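Local coordinates for protein AggB (Escherichia coli, PDB 4PHX) that probably serves as the minor, tip-located subunit of aggregative adherence fimbriae type I, which enteroaggregative strains use to attach to host cells, at residues B[33-38]-B[89-94]; B[37-42]-B[62-67]. All blocks are in the same frame, centred on the assembly; numbering follows the deposited sequence.

Overall arrangement
Both contacts start from strand 34-39, which lies inside one sheet of the Ig-like beta sandwich, between strands 82-85 and 107-117, and both reach across the core to the other sheet. Contact 1 joins its first part to strand 90-97, and contact 2 joins its last part, from Ile37 to Ile39, to strand 61-67; those two target strands are antiparallel neighbours. The centres lie about 14 Å apart. Along the chain the order is 33-42, then 62-67, then 89-94. Ile37 belongs to both contacts, and Asp94 N probably hydrogen-bonds to Gly67 O where the two meet. Together they form a continuous piece of the hydrophobic core holding the two sheets face to face.

Contact 1: residues B[33-38]-B[89-94]; sequences DGFHIW and KQAIFD
This is sheet-to-sheet packing in the core of the Ig-like beta sandwich: Phe35 and Ile37 of strand 34-39 come down on Ala91 and Phe93 of strand 90-97. The two strands belong to different sheets. Their axes pass 8.5 Å apart at closest and run in roughly the same direction, 37° from parallel. No hydrogen bond links them; the contact is van der Waals packing, in which side chains of 34-39 meet side chains and, for Phe35, also backbone of 89-94.

Phe35 has CG anti to its carbonyl carbon (chi1 -55°), which lays the ring over strand 90-97. The methyl of Ala91 sits squarely under one face: CB is 3.8 Å from the centroid of the Phe35 ring and only 8° off the ring normal, a CH-pi contact. The far end of the ring runs on to the backbone, with Phe35 CZ 3.7 Å from Gln90 C, and the carbonyl carbon of Lys89 comes in at the ring edge. Cys28, of the Cys28-Cys116 disulfide, and Ile26 also pack on Phe35.

Two residues along, the roles reverse, and the aliphatic chain of strand 34-39 now meets a ring of the other strand. Ile37 reaches over one face of the Phe93 ring with its CD1 methyl, displaced from the centre toward the rim on the CB side. Its closest approach is 3.4 Å, from Ile37 CD1 to Phe93 CG.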
# COMPACT_ATOMS: atom_id res chain seq x y z
N ASP B 33 -2.25 17.66 -34.92
CA ASP B 33 -2.92 16.45 -34.48
C ASP B 33 -2.32 15.82 -33.23
O ASP B 33 -2.62 14.68 -32.89
CB ASP B 33 -2.96 15.43 -35.62
CG ASP B 33 -4.01 15.75 -36.65
OD1 ASP B 33 -5.17 15.30 -36.49
OD2 ASP B 33 -3.67 16.44 -37.63
N GLY B 34 -1.47 16.57 -32.53
CA GLY B 34 -0.85 16.02 -31.34
C GLY B 34 0.15 16.90 -30.63
O GLY B 34 0.45 18.00 -31.10
N PHE B 35 0.64 16.43 -29.48
CA PHE B 35 1.62 17.15 -28.66
C PHE B 35 2.72 16.19 -28.22
O PHE B 35 2.49 15.00 -28.01
CB PHE B 35 1.02 17.74 -27.39
CG PHE B 35 -0.17 18.64 -27.59
CD1 PHE B 35 -1.45 18.13 -27.59
CD2 PHE B 35 -0.00 20.02 -27.66
CE1 PHE B 35 -2.56 18.98 -27.73
CE2 PHE B 35 -1.10 20.86 -27.78
CZ PHE B 35 -2.37 20.35 -27.82
N HIS B 36 3.89 16.76 -27.97
CA HIS B 36 5.14 16.04 -27.94
C HIS B 36 6.00 16.90 -27.04
O HIS B 36 6.29 18.05 -27.39
CB HIS B 36 5.64 16.16 -29.36
CG HIS B 36 6.97 15.55 -29.63
ND1 HIS B 36 7.78 16.01 -30.64
CD2 HIS B 36 7.61 14.50 -29.07
CE1 HIS B 36 8.87 15.27 -30.69
NE2 HIS B 36 8.80 14.35 -29.75
N ILE B 37 6.38 16.39 -25.87
CA ILE B 37 7.26 17.15 -24.96
C ILE B 37 8.37 16.29 -24.40
O ILE B 37 8.25 15.07 -24.37
CB ILE B 37 6.50 17.75 -23.75
CG1 ILE B 37 5.90 16.64 -22.88
CG2 ILE B 37 5.42 18.70 -24.19
CD1 ILE B 37 4.78 17.12 -21.94
N TRP B 38 9.43 16.92 -23.92
CA TRP B 38 10.47 16.21 -23.19
C TRP B 38 11.24 17.16 -22.31
O TRP B 38 11.07 18.38 -22.42
CB TRP B 38 11.42 15.47 -24.15
CG TRP B 38 12.10 16.34 -25.14
CD1 TRP B 38 13.36 16.87 -25.05
CD2 TRP B 38 11.57 16.81 -26.40
NE1 TRP B 38 13.65 17.62 -26.16
CE2 TRP B 38 12.56 17.60 -27.00
CE3 TRP B 38 10.35 16.63 -27.06
CZ2 TRP B 38 12.38 18.21 -28.24
CZ3 TRP B 38 10.17 17.23 -28.29
CH2 TRP B 38 11.17 18.02 -28.87
N LYS B 89 -6.53 22.89 -28.67
CA LYS B 89 -5.60 23.98 -28.76
C LYS B 89 -4.45 23.91 -27.76
O LYS B 89 -3.36 24.40 -28.04
CB LYS B 89 -6.36 25.29 -28.66
CG LYS B 89 -7.21 25.49 -27.38
CD LYS B 89 -8.45 24.55 -27.18
CE LYS B 89 -9.46 24.61 -28.31
NZ LYS B 89 -10.34 23.45 -28.16
N GLN B 90 -4.67 23.34 -26.59
CA GLN B 90 -3.58 23.28 -25.62
C GLN B 90 -3.65 22.06 -24.74
O GLN B 90 -4.62 21.33 -24.78
CB GLN B 90 -3.48 24.57 -24.81
CG GLN B 90 -4.50 24.70 -23.74
CD GLN B 90 -5.88 24.87 -24.28
OE1 GLN B 90 -6.59 23.88 -24.55
NE2 GLN B 90 -6.30 26.13 -24.45
N ALA B 91 -2.59 21.82 -23.97
CA ALA B 91 -2.49 20.60 -23.17
C ALA B 91 -1.69 20.81 -21.91
O ALA B 91 -0.69 21.53 -21.90
CB ALA B 91 -1.91 19.49 -23.99
N ILE B 92 -2.14 20.20 -20.83
CA ILE B 92 -1.50 20.36 -19.54
C ILE B 92 -0.68 19.11 -19.19
O ILE B 92 -1.10 17.98 -19.44
CB ILE B 92 -2.53 20.69 -18.47
CG1 ILE B 92 -3.19 22.02 -18.81
CG2 ILE B 92 -1.91 20.72 -17.07
CD1 ILE B 92 -2.27 23.22 -18.69
N PHE B 93 0.52 19.34 -18.64
CA PHE B 93 1.41 18.25 -18.19
C PHE B 93 2.10 18.62 -16.89
O PHE B 93 2.14 19.78 -16.49
CB PHE B 93 2.48 17.96 -19.25
CG PHE B 93 3.37 19.14 -19.55
CD1 PHE B 93 4.54 19.33 -18.84
CD2 PHE B 93 3.01 20.05 -20.54
CE1 PHE B 93 5.36 20.42 -19.10
CE2 PHE B 93 3.82 21.14 -20.80
CZ PHE B 93 5.01 21.33 -20.07
N ASP B 94 2.68 17.64 -16.22
CA ASP B 94 3.42 17.95 -15.01
C ASP B 94 4.82 17.40 -15.07
O ASP B 94 5.11 16.48 -15.84
CB ASP B 94 2.74 17.35 -13.79
CG ASP B 94 1.36 17.92 -13.55
OD1 ASP B 94 1.27 19.04 -12.97
OD2 ASP B 94 0.38 17.23 -13.89

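Contact 2: residues B[37-42]-B[62-67]; sequences IWINAS and LKVKIG
Ile66 of strand 61-67 points into the sandwich core and fits against Ile37 and Ile39 of strand 34-39. The strands belong to opposing sheets, run nearly antiparallel at 167°, and share no hydrogen bond, so this is purely apolar packing.

Already at Ile66 CB the chain touches Ile39: CG1 and CD1 of Ile39 both lie 4.1 Å from it. From there CG1 leaves anti to the backbone N (chi1 -167°), and the second torsion is extended as well, carrying the chain straight out toward strand 34-39. On the way Ile66 CG1 packs against Asp94 O of strand 90-97. At the tip, Ile66 CD1 comes between the two isoleucines: it is 3.7 Å from Ile39 CG1 and 4.1 Å from Ile37 CG1, and it also nears the carbonyl carbon of Trp38 between them.

The Ile39 side chain crosses that of Val64 at about a right angle, with Ile39 CD1 4.0 Å from Val64 CG2. The Trp38 side chain leaves on the other side of its strand, where NE1 makes a weak hydrogen bond to Asn40 OD1. Asn40 is the centre of an inverse gamma turn that ends the strand.

Around this core, Phe93 of strand 90-97 packs on Ile66, and Ile95 of the same strand on Val64; Phe110 of strand 107-117 meets Val64, and Tyr50 of strand 49-53 touches Ile66 while its OH hydrogen-bonds to Ile39 N.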
# COMPACT_ATOMS: atom_id res chain seq x y z
N ILE B 37 6.38 16.39 -25.87
CA ILE B 37 7.26 17.15 -24.96
C ILE B 37 8.37 16.29 -24.40
O ILE B 37 8.25 15.07 -24.37
CB ILE B 37 6.50 17.75 -23.75
CG1 ILE B 37 5.90 16.64 -22.88
CG2 ILE B 37 5.42 18.70 -24.19
CD1 ILE B 37 4.78 17.12 -21.94
N TRP B 38 9.43 16.92 -23.92
CA TRP B 38 10.47 16.21 -23.19
C TRP B 38 11.24 17.16 -22.31
O TRP B 38 11.07 18.38 -22.42
CB TRP B 38 11.42 15.47 -24.15
CG TRP B 38 12.10 16.34 -25.14
CD1 TRP B 38 13.36 16.87 -25.05
CD2 TRP B 38 11.57 16.81 -26.40
NE1 TRP B 38 13.65 17.62 -26.16
CE2 TRP B 38 12.56 17.60 -27.00
CE3 TRP B 38 10.35 16.63 -27.06
CZ2 TRP B 38 12.38 18.21 -28.24
CZ3 TRP B 38 10.17 17.23 -28.29
CH2 TRP B 38 11.17 18.02 -28.87
N ILE B 39 12.07 16.63 -21.42
CA ILE B 39 12.95 17.49 -20.65
C ILE B 39 14.35 17.40 -21.23
O ILE B 39 14.80 16.31 -21.57
CB ILE B 39 13.03 17.07 -19.19
CG1 ILE B 39 11.64 17.16 -18.54
CG2 ILE B 39 14.10 17.90 -18.44
CD1 ILE B 39 11.66 16.86 -17.06
N ASN B 40 15.05 18.53 -21.32
CA ASN B 40 16.47 18.47 -21.73
C ASN B 40 17.41 18.22 -20.57
O ASN B 40 17.97 19.14 -19.97
CB ASN B 40 16.90 19.73 -22.47
CG ASN B 40 16.00 20.03 -23.63
OD1 ASN B 40 15.94 19.27 -24.59
ND2 ASN B 40 15.28 21.13 -23.53
N ALA B 41 17.56 16.95 -20.22
CA ALA B 41 18.42 16.54 -19.13
C ALA B 41 18.75 15.07 -19.36
O ALA B 41 18.14 14.43 -20.21
CB ALA B 41 17.71 16.71 -17.82
N SER B 42 19.74 14.57 -18.64
CA SER B 42 20.09 13.15 -18.69
C SER B 42 18.90 12.22 -18.46
O SER B 42 18.25 12.28 -17.40
CB SER B 42 21.16 12.85 -17.64
OG SER B 42 22.10 13.91 -17.59
N LEU B 62 17.65 14.91 -8.17
CA LEU B 62 16.24 14.59 -8.30
C LEU B 62 16.01 13.71 -9.51
O LEU B 62 16.45 14.04 -10.60
CB LEU B 62 15.41 15.85 -8.42
CG LEU B 62 15.24 16.54 -7.07
CD1 LEU B 62 14.41 17.81 -7.23
CD2 LEU B 62 14.59 15.55 -6.10
N LYS B 63 15.34 12.59 -9.30
CA LYS B 63 14.82 11.81 -10.41
C LYS B 63 13.43 12.36 -10.65
O LYS B 63 12.58 12.37 -9.76
CB LYS B 63 14.69 10.32 -10.05
CG LYS B 63 15.81 9.73 -9.21
CD LYS B 63 15.60 8.23 -8.95
CE LYS B 63 15.55 7.39 -10.23
NZ LYS B 63 16.90 7.20 -10.87
N VAL B 64 13.19 12.82 -11.86
CA VAL B 64 11.89 13.35 -12.17
C VAL B 64 11.33 12.64 -13.38
O VAL B 64 12.06 11.95 -14.10
CB VAL B 64 11.97 14.85 -12.41
CG1 VAL B 64 12.55 15.54 -11.19
CG2 VAL B 64 12.80 15.15 -13.68
N LYS B 65 10.03 12.78 -13.59
CA LYS B 65 9.39 12.25 -14.78
C LYS B 65 8.39 13.27 -15.32
O LYS B 65 7.86 14.10 -14.59
CB LYS B 65 8.69 10.90 -14.51
CG LYS B 65 7.59 10.96 -13.45
CD LYS B 65 6.85 9.61 -13.30
CE LYS B 65 5.74 9.68 -12.26
NZ LYS B 65 5.09 8.34 -12.04
N ILE B 66 8.14 13.19 -16.62
CA ILE B 66 7.29 14.17 -17.26
C ILE B 66 6.12 13.54 -17.99
O ILE B 66 6.23 12.49 -18.60
CB ILE B 66 8.11 15.07 -18.22
CG1 ILE B 66 7.29 16.29 -18.63
CG2 ILE B 66 8.59 14.25 -19.42
CD1 ILE B 66 8.07 17.33 -19.45
N GLY B 67 4.98 14.21 -17.93
CA GLY B 67 3.81 13.79 -18.68
C GLY B 67 2.60 13.79 -17.77
O GLY B 67 2.12 14.85 -17.38